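PDB 5GIV: carboxypeptidase 1 from Deinococcus radiodurans str. R1, which probably removes amino acids one after another from the C-terminus of peptides, with broad specificity except for proline, as a metal-dependent M32 carboxypeptidase. Local coordinates for residues Leu201-Ala206 and Ala329-Glu334; Pro196-Leu201 and Val340-Arg345; Asn304-Ser309 and Gln431-Ala436. One frame throughout, in Å; residues are numbered along the deposited sequence.

Contact 1 (Leu201-Ala206 and Ala329-Glu334); sequences LGRGFA and AGVTEE
Arg203 reaches across to the backbone of Ala329; NH1 makes the direct bond and NH2 a water-mediated one. NH1 donates to Ala329 O at 3.0 Å with an N-H...O angle of 159°; the oxygen lies in the guanidinium plane and accepts the hydrogen bond on a lone pair, in the carbonyl plane. The same NH1 also donates to Gln327 O, its stronger partner, so it is shared between two carbonyls. A water doubles the link to Ala329: it accepts from Arg203 NH2 at 3.1 Å and donates to Ala329 O at 2.9 Å, so this carbonyl takes one bond from the arginine and one from the solvent molecule. Beside the polar grip, Val331 CG2 approaches Arg203 NH1 obliquely at 4.2 Å, an apolar neighbour rather than a partner. The arginine chain is extended from CG to NE (chi2 173°, chi3 161°), which lets it span backbones whose nearest CA atoms, those of Arg203 and Ala329, are 10.4 Å apart. Farther out, Gly204 O accepts from Gln327 NE2, so Gln327 is bonded to 201-206 through both its backbone O and its side chain. Thr332 N-caps helix 333-339. One cation thus gathers two carbonyls at the protein surface, joining two loops through polar bonds with little apolar burial.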
loop_
_atom_site.group_PDB
_atom_site.type_symbol
_atom_site.label_atom_id
_atom_site.label_comp_id
_atom_site.label_asym_id
_atom_site.label_seq_id
_atom_site.Cartn_x
_atom_site.Cartn_y
_atom_site.Cartn_z
ATOM N N LEU A 201 32.492 -8.959 -9.918
ATOM C CA LEU A 201 31.087 -8.593 -9.759
ATOM C C LEU A 201 30.141 -9.757 -10.023
ATOM O O LEU A 201 28.962 -9.666 -9.670
ATOM C CB LEU A 201 30.743 -7.425 -10.683
ATOM C CG LEU A 201 31.535 -6.139 -10.396
ATOM C CD1 LEU A 201 31.268 -5.071 -11.461
ATOM C CD2 LEU A 201 31.239 -5.620 -8.997
ATOM N N GLY A 202 30.621 -10.847 -10.612
ATOM C CA GLY A 202 29.788 -11.995 -10.898
ATOM C C GLY A 202 29.902 -13.135 -9.907
ATOM O O GLY A 202 29.406 -14.234 -10.188
ATOM N N ARG A 203 30.514 -12.907 -8.747
ATOM C CA ARG A 203 30.800 -13.987 -7.811
ATOM C C ARG A 203 29.615 -14.339 -6.922
ATOM O O ARG A 203 29.713 -15.300 -6.147
ATOM C CB ARG A 203 32.014 -13.622 -6.946
ATOM C CG ARG A 203 33.310 -13.571 -7.713
ATOM C CD ARG A 203 34.490 -13.044 -6.899
ATOM N NE ARG A 203 35.748 -13.432 -7.534
ATOM C CZ ARG A 203 36.961 -13.083 -7.103
ATOM N NH1 ARG A 203 37.101 -12.315 -6.032
ATOM N NH2 ARG A 203 38.045 -13.509 -7.748
ATOM N N GLY A 204 28.507 -13.607 -7.021
ATOM C CA GLY A 204 27.336 -13.891 -6.212
ATOM C C GLY A 204 27.216 -12.994 -4.998
ATOM O O GLY A 204 27.996 -13.127 -4.053
ATOM N N PHE A 205 26.251 -12.073 -5.017
ATOM C CA PHE A 205 26.040 -11.110 -3.943
ATOM C C PHE A 205 24.622 -11.280 -3.410
ATOM O O PHE A 205 23.651 -10.994 -4.123
ATOM C CB PHE A 205 26.278 -9.689 -4.452
ATOM C CG PHE A 205 27.726 -9.390 -4.778
ATOM C CD1 PHE A 205 28.386 -10.082 -5.787
ATOM C CD2 PHE A 205 28.409 -8.393 -4.105
ATOM C CE1 PHE A 205 29.711 -9.807 -6.092
ATOM C CE2 PHE A 205 29.738 -8.107 -4.411
ATOM C CZ PHE A 205 30.385 -8.814 -5.407
ATOM N N ALA A 206 24.498 -11.740 -2.164
ATOM C CA ALA A 206 23.187 -12.050 -1.609
ATOM C C ALA A 206 22.271 -10.830 -1.645
ATOM O O ALA A 206 22.660 -9.724 -1.252
ATOM C CB ALA A 206 23.330 -12.559 -0.180
ATOM N N ALA A 329 37.688 -10.493 -2.389
ATOM C CA ALA A 329 39.041 -10.983 -2.154
ATOM C C ALA A 329 39.891 -10.819 -3.404
ATOM O O ALA A 329 39.494 -11.225 -4.500
ATOM C CB ALA A 329 39.005 -12.452 -1.728
ATOM N N GLY A 330 41.063 -10.213 -3.242
ATOM C CA GLY A 330 41.933 -9.959 -4.373
ATOM C C GLY A 330 41.523 -8.791 -5.230
ATOM O O GLY A 330 42.046 -8.637 -6.342
ATOM N N VAL A 331 40.614 -7.953 -4.744
ATOM C CA VAL A 331 40.122 -6.801 -5.482
ATOM C C VAL A 331 40.454 -5.568 -4.667
ATOM O O VAL A 331 40.177 -5.524 -3.463
ATOM C CB VAL A 331 38.604 -6.891 -5.739
ATOM C CG1 VAL A 331 38.147 -5.747 -6.639
ATOM C CG2 VAL A 331 38.240 -8.263 -6.327
ATOM N N THR A 332 41.018 -4.565 -5.321
ATOM C CA THR A 332 41.358 -3.344 -4.614
ATOM C C THR A 332 40.181 -2.376 -4.622
ATOM O O THR A 332 39.198 -2.542 -5.349
ATOM C CB THR A 332 42.574 -2.669 -5.243
ATOM O OG1 THR A 332 42.208 -2.133 -6.520
ATOM C CG2 THR A 332 43.732 -3.662 -5.413
ATOM N N GLU A 333 40.274 -1.369 -3.762
ATOM C CA GLU A 333 39.302 -0.293 -3.808
ATOM C C GLU A 333 39.310 0.389 -5.173
ATOM O O GLU A 333 38.251 0.717 -5.717
ATOM C CB GLU A 333 39.590 0.699 -2.686
ATOM C CG GLU A 333 38.909 2.019 -2.857
ATOM C CD GLU A 333 39.379 3.036 -1.851
ATOM O OE1 GLU A 333 39.540 2.676 -0.663
ATOM O OE2 GLU A 333 39.610 4.188 -2.264
ATOM N N GLU A 334 40.494 0.602 -5.750
ATOM C CA GLU A 334 40.573 1.240 -7.063
ATOM C C GLU A 334 39.907 0.389 -8.140
ATOM O O GLU A 334 39.357 0.927 -9.107
ATOM C CB GLU A 334 42.039 1.535 -7.413
ATOM C CG GLU A 334 42.303 2.095 -8.821
ATOM C CD GLU A 334 41.776 3.524 -9.045
ATOM O OE1 GLU A 334 41.832 4.004 -10.205
ATOM O OE2 GLU A 334 41.315 4.176 -8.073
HETATM O O HOH W 1 40.396 -11.503 -7.204
#

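Contact 2 (Pro196-Leu201 and Val340-Arg345)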
loop_
_atom_site.group_PDB
_atom_site.type_symbol
_atom_site.label_atom_id
_atom_site.label_comp_id
_atom_site.label_asym_id
_atom_site.label_seq_id
_atom_site.Cartn_x
_atom_site.Cartn_y
_atom_site.Cartn_z
ATOM N N PRO A 196 38.275 -2.277 -17.603
ATOM C CA PRO A 196 38.881 -2.724 -16.349
ATOM C C PRO A 196 38.357 -4.103 -15.982
ATOM O O PRO A 196 37.387 -4.602 -16.552
ATOM C CB PRO A 196 38.428 -1.669 -15.344
ATOM C CG PRO A 196 37.094 -1.200 -15.898
ATOM C CD PRO A 196 37.252 -1.239 -17.396
ATOM N N ARG A 197 38.989 -4.709 -14.983
ATOM C CA ARG A 197 38.526 -6.009 -14.525
ATOM C C ARG A 197 37.126 -5.879 -13.940
ATOM O O ARG A 197 36.828 -4.926 -13.221
ATOM C CB ARG A 197 39.494 -6.583 -13.487
ATOM C CG ARG A 197 39.067 -7.947 -12.965
ATOM C CD ARG A 197 39.923 -8.450 -11.814
ATOM N NE ARG A 197 39.380 -9.694 -11.287
ATOM C CZ ARG A 197 39.615 -10.167 -10.070
ATOM N NH1 ARG A 197 40.409 -9.502 -9.229
ATOM N NH2 ARG A 197 39.046 -11.303 -9.686
ATOM N N THR A 198 36.254 -6.831 -14.269
ATOM C CA THR A 198 34.886 -6.818 -13.760
ATOM C C THR A 198 34.403 -8.165 -13.234
ATOM O O THR A 198 33.332 -8.208 -12.618
ATOM C CB THR A 198 33.894 -6.344 -14.845
ATOM O OG1 THR A 198 33.969 -7.219 -15.975
ATOM C CG2 THR A 198 34.179 -4.911 -15.296
ATOM N N ASP A 199 35.156 -9.251 -13.426
ATOM C CA ASP A 199 34.627 -10.584 -13.139
ATOM C C ASP A 199 34.233 -10.761 -11.677
ATOM O O ASP A 199 33.356 -11.573 -11.372
ATOM C CB ASP A 199 35.655 -11.651 -13.518
ATOM C CG ASP A 199 36.925 -11.553 -12.675
ATOM O OD1 ASP A 199 36.916 -12.036 -11.525
ATOM O OD2 ASP A 199 37.927 -10.986 -13.163
ATOM N N PHE A 200 34.863 -10.031 -10.752
ATOM C CA PHE A 200 34.520 -10.210 -9.345
ATOM C C PHE A 200 33.092 -9.781 -9.052
ATOM O O PHE A 200 32.534 -10.185 -8.026
ATOM C CB PHE A 200 35.498 -9.451 -8.437
ATOM C CG PHE A 200 35.625 -8.003 -8.770
ATOM C CD1 PHE A 200 34.758 -7.075 -8.217
ATOM C CD2 PHE A 200 36.609 -7.567 -9.633
ATOM C CE1 PHE A 200 34.861 -5.746 -8.534
ATOM C CE2 PHE A 200 36.725 -6.246 -9.948
ATOM C CZ PHE A 200 35.852 -5.327 -9.402
ATOM N N LEU A 201 32.492 -8.959 -9.918
ATOM C CA LEU A 201 31.087 -8.593 -9.759
ATOM C C LEU A 201 30.141 -9.757 -10.023
ATOM O O LEU A 201 28.962 -9.666 -9.670
ATOM C CB LEU A 201 30.743 -7.425 -10.683
ATOM C CG LEU A 201 31.535 -6.139 -10.396
ATOM C CD1 LEU A 201 31.268 -5.071 -11.461
ATOM C CD2 LEU A 201 31.239 -5.620 -8.997
ATOM N N VAL A 340 32.709 0.105 -11.860
ATOM C CA VAL A 340 31.398 0.735 -11.962
ATOM C C VAL A 340 31.356 1.773 -13.072
ATOM O O VAL A 340 30.346 2.474 -13.211
ATOM C CB VAL A 340 30.947 1.386 -10.633
ATOM C CG1 VAL A 340 31.082 0.408 -9.457
ATOM C CG2 VAL A 340 31.667 2.703 -10.380
ATOM N N ASN A 341 32.446 1.952 -13.811
ATOM C CA ASN A 341 32.553 2.955 -14.862
ATOM C C ASN A 341 32.989 2.339 -16.182
ATOM O O ASN A 341 33.754 2.939 -16.941
ATOM C CB ASN A 341 33.517 4.074 -14.466
ATOM C CG ASN A 341 32.995 4.925 -13.328
ATOM O OD1 ASN A 341 31.996 5.630 -13.479
ATOM N ND2 ASN A 341 33.686 4.891 -12.191
ATOM N N THR A 342 32.525 1.130 -16.485
ATOM C CA THR A 342 32.787 0.570 -17.800
ATOM C C THR A 342 31.873 1.198 -18.846
ATOM O O THR A 342 30.825 1.763 -18.533
ATOM C CB THR A 342 32.601 -0.944 -17.798
ATOM O OG1 THR A 342 31.200 -1.248 -17.809
ATOM C CG2 THR A 342 33.316 -1.612 -16.623
ATOM N N VAL A 343 32.273 1.064 -20.109
ATOM C CA VAL A 343 31.553 1.650 -21.237
ATOM C C VAL A 343 31.467 0.611 -22.345
ATOM O O VAL A 343 32.397 -0.175 -22.537
ATOM C CB VAL A 343 32.255 2.923 -21.766
ATOM C CG1 VAL A 343 31.583 3.407 -23.051
ATOM C CG2 VAL A 343 32.279 4.019 -20.715
ATOM N N SER A 344 30.348 0.594 -23.068
ATOM C CA SER A 344 30.239 -0.240 -24.262
ATOM C C SER A 344 28.951 0.103 -24.994
ATOM O O SER A 344 27.969 0.524 -24.381
ATOM C CB SER A 344 30.261 -1.733 -23.922
ATOM O OG SER A 344 29.078 -2.103 -23.247
ATOM N N ARG A 345 28.963 -0.109 -26.306
ATOM C CA ARG A 345 27.746 0.015 -27.095
ATOM C C ARG A 345 26.826 -1.141 -26.744
ATOM O O ARG A 345 27.193 -2.305 -26.920
ATOM C CB ARG A 345 28.067 -0.007 -28.582
ATOM C CG ARG A 345 29.203 0.894 -28.958
ATOM C CD ARG A 345 29.642 0.651 -30.387
ATOM N NE ARG A 345 30.867 1.396 -30.647
ATOM C CZ ARG A 345 32.055 0.837 -30.851
ATOM N NH1 ARG A 345 32.186 -0.487 -30.866
ATOM N NH2 ARG A 345 33.113 1.613 -31.056
#
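Pro196 and Thr342 bring the two loops nearest, their CA atoms 7.1 Å apart, while the CA atoms of Thr198 and Val340 stand at 8.5 Å and no backbone hydrogen bond links the segments. The Thr342 methyl is met by the Thr198 methyl and the Pro196 ring. Thr342 CG2 touches Thr198 CG2 at 3.7 Å, the two side chains reaching toward each other tip to tip, and it lies 3.9 Å from Pro196 CG, with CD of the same ring close behind. With OG1 between the backbone N and the carbonyl carbon (chi1 59° in Thr198, 76° in Thr342), CG2 falls anti to the carbonyl carbon, which turns the methyls rather than the hydroxyls into the contact. Within the loop, Leu201 N bonds to Thr198 O at 2.9 Å. Arg197, whose CB leads away from 340-345, forms a two-nitrogen, side-on salt bridge with Asp199, NE to OD2 at 2.7 Å and NH2 to OD1 at 2.9 Å, while Phe200 CD2 lies over one guanidinium face, offset toward its rim. This small surface contact joins the loop between helices 169-193 and 207-221 to the one following helix 333-339. Pro196 also rests on Arg338 of that helix and on Tyr501 of helix 487-501, whereas Val343 packs on helix 169-193.

Contact 3 (Asn304-Ser309 and Gln431-Ala436)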
loop_
_atom_site.group_PDB
_atom_site.type_symbol
_atom_site.label_atom_id
_atom_site.label_comp_id
_atom_site.label_asym_id
_atom_site.label_seq_id
_atom_site.Cartn_x
_atom_site.Cartn_y
_atom_site.Cartn_z
ATOM N N ASN A 304 25.455 9.179 -10.522
ATOM C CA ASN A 304 26.696 9.226 -11.309
ATOM C C ASN A 304 27.758 10.094 -10.641
ATOM O O ASN A 304 28.811 9.600 -10.228
ATOM C CB ASN A 304 26.413 9.749 -12.721
ATOM C CG ASN A 304 25.653 8.756 -13.585
ATOM O OD1 ASN A 304 25.656 7.548 -13.328
ATOM N ND2 ASN A 304 25.015 9.263 -14.635
ATOM N N LEU A 305 27.498 11.396 -10.548
ATOM C CA LEU A 305 28.523 12.319 -10.076
ATOM C C LEU A 305 29.020 11.919 -8.697
ATOM O O LEU A 305 30.221 11.974 -8.420
ATOM C CB LEU A 305 27.968 13.743 -10.067
ATOM C CG LEU A 305 27.823 14.318 -11.478
ATOM C CD1 LEU A 305 27.008 15.572 -11.441
ATOM C CD2 LEU A 305 29.183 14.607 -12.074
ATOM N N VAL A 306 28.114 11.499 -7.821
ATOM C CA VAL A 306 28.503 11.069 -6.488
ATOM C C VAL A 306 28.776 9.570 -6.493
ATOM O O VAL A 306 29.895 9.130 -6.198
ATOM C CB VAL A 306 27.418 11.432 -5.461
ATOM C CG1 VAL A 306 27.808 10.938 -4.058
ATOM C CG2 VAL A 306 27.171 12.937 -5.471
ATOM N N GLY A 307 27.763 8.782 -6.881
ATOM C CA GLY A 307 27.810 7.346 -6.656
ATOM C C GLY A 307 28.912 6.624 -7.402
ATOM O O GLY A 307 29.365 5.561 -6.967
ATOM N N ARG A 308 29.346 7.162 -8.540
ATOM C CA ARG A 308 30.385 6.517 -9.334
ATOM C C ARG A 308 31.726 7.226 -9.221
ATOM O O ARG A 308 32.647 6.928 -9.993
ATOM C CB ARG A 308 29.945 6.427 -10.797
ATOM C CG ARG A 308 28.721 5.541 -10.995
ATOM C CD ARG A 308 28.289 5.477 -12.451
ATOM N NE ARG A 308 26.922 4.976 -12.569
ATOM C CZ ARG A 308 26.591 3.690 -12.666
ATOM N NH1 ARG A 308 27.535 2.753 -12.680
ATOM N NH2 ARG A 308 25.311 3.346 -12.762
ATOM N N SER A 309 31.873 8.139 -8.268
ATOM C CA SER A 309 33.105 8.905 -8.141
ATOM C C SER A 309 34.121 8.127 -7.313
ATOM O O SER A 309 33.780 7.203 -6.572
ATOM C CB SER A 309 32.837 10.259 -7.489
ATOM O OG SER A 309 32.525 10.087 -6.123
ATOM N N GLN A 431 26.011 20.400 -14.271
ATOM C CA GLN A 431 25.894 21.844 -14.101
ATOM C C GLN A 431 25.515 22.186 -12.666
ATOM O O GLN A 431 26.117 23.069 -12.048
ATOM C CB GLN A 431 24.875 22.404 -15.098
ATOM C CG GLN A 431 24.689 23.923 -15.087
ATOM C CD GLN A 431 23.915 24.429 -16.314
ATOM O OE1 GLN A 431 23.777 23.716 -17.307
ATOM N NE2 GLN A 431 23.402 25.663 -16.239
ATOM N N PHE A 432 24.519 21.487 -12.112
ATOM C CA PHE A 432 24.176 21.701 -10.711
ATOM C C PHE A 432 25.329 21.310 -9.802
ATOM O O PHE A 432 25.641 22.016 -8.838
ATOM C CB PHE A 432 22.927 20.906 -10.329
ATOM C CG PHE A 432 21.652 21.546 -10.765
ATOM C CD1 PHE A 432 21.336 22.833 -10.348
ATOM C CD2 PHE A 432 20.765 20.869 -11.580
ATOM C CE1 PHE A 432 20.165 23.432 -10.746
ATOM C CE2 PHE A 432 19.583 21.465 -11.982
ATOM C CZ PHE A 432 19.282 22.746 -11.569
ATOM N N TYR A 433 25.987 20.198 -10.104
ATOM C CA TYR A 433 27.027 19.712 -9.214
ATOM C C TYR A 433 28.188 20.693 -9.137
ATOM O O TYR A 433 28.680 20.990 -8.042
ATOM C CB TYR A 433 27.502 18.349 -9.686
ATOM C CG TYR A 433 28.535 17.728 -8.800
ATOM C CD1 TYR A 433 28.160 16.996 -7.685
ATOM C CD2 TYR A 433 29.896 17.872 -9.076
ATOM C CE1 TYR A 433 29.109 16.409 -6.868
ATOM C CE2 TYR A 433 30.852 17.292 -8.260
ATOM C CZ TYR A 433 30.451 16.561 -7.159
ATOM O OH TYR A 433 31.392 15.977 -6.346
ATOM N N ALA A 434 28.627 21.218 -10.290
ATOM C CA ALA A 434 29.751 22.151 -10.317
ATOM C C ALA A 434 29.430 23.420 -9.542
ATOM O O ALA A 434 30.305 23.992 -8.878
ATOM C CB ALA A 434 30.131 22.486 -11.758
ATOM N N ALA A 435 28.188 23.898 -9.639
ATOM C CA ALA A 435 27.791 25.041 -8.830
ATOM C C ALA A 435 27.899 24.714 -7.347
ATOM O O ALA A 435 28.289 25.570 -6.544
ATOM C CB ALA A 435 26.373 25.483 -9.189
ATOM N N ALA A 436 27.561 23.477 -6.961
ATOM C CA ALA A 436 27.669 23.077 -5.560
ATOM C C ALA A 436 29.123 23.030 -5.092
ATOM O O ALA A 436 29.422 23.403 -3.949
ATOM C CB ALA A 436 26.997 21.725 -5.338
#
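Tyr433 carries its ring with CG anti to the backbone N (chi1 -177°), and Leu305 turns CG beside its own backbone N (chi1 -73°); the two side chains then slide past each other in opposite directions. Leu305 meets the tyrosine twice. Its CD1 presses on the root of the side chain, 3.3 Å from Tyr433 CB, a tight approach, and lies 3.7 Å from Tyr433 CG. Leu305 CB stands over one face of the ring in a CH-pi contact, 4.3 Å from the centroid and 20° off the ring normal, displaced toward the rim near Tyr433 CD1. Val306 adds CG2, coming obliquely to Tyr433 CE1 at 4.2 Å. No hydrogen bond crosses between the segments.

Polar bonds inside 304-309 fold the chain that leads to helix 310-323. Arg308 NE donates to Asn304 OD1 at 3.0 Å, tilted from the carbonyl plane, and Arg308 N bonds to Asn304 O. In the type I turn from Val306 to Ser309, Val306 O accepts from both Ser309 N and Ser309 OG, the latter at 2.8 Å on a lone pair. Ser309 in turn N-caps helix 310-323, its OG bonded to Phe312 N, so one hydroxyl links Val306 O to the first turn of helix 310-323.

Around the pair, Leu301 covers Tyr433 and Val306, Leu455 of helix 453-464 closes on Val306, and Phe432 packs on Ser297 and Gln298. This is helix-to-helix packing of the largely helical M32 carboxypeptidase fold: helix 420-439 lies against helix 292-306, which supplies the zinc ligand Glu296. That glutamate completes the metal site with His266 and His270 of the HExxH motif on helix 257-275.

Contacts 1 and 2 are neighbours, their centres 12 Å apart, sharing Leu201 and the loop from Pro196 to Ala206. Val331 CG2 of contact 1 packs against Phe200 CG of contact 2 at 3.6 Å, and the like charges of Arg203 and Arg197 come close there. Contact 3 sits deeper, about 21 Å from contact 2 and 25 Å from contact 1 between centres. Arg308 ties it to contact 2, with NH1 probably bonded to Val340 O at 2.9 Å, while Arg308 O probably accepts from Asn341 ND2. The Leu305 side chain is about 14 Å from the zinc ion; contacts 1 and 2 lie away from the metal site.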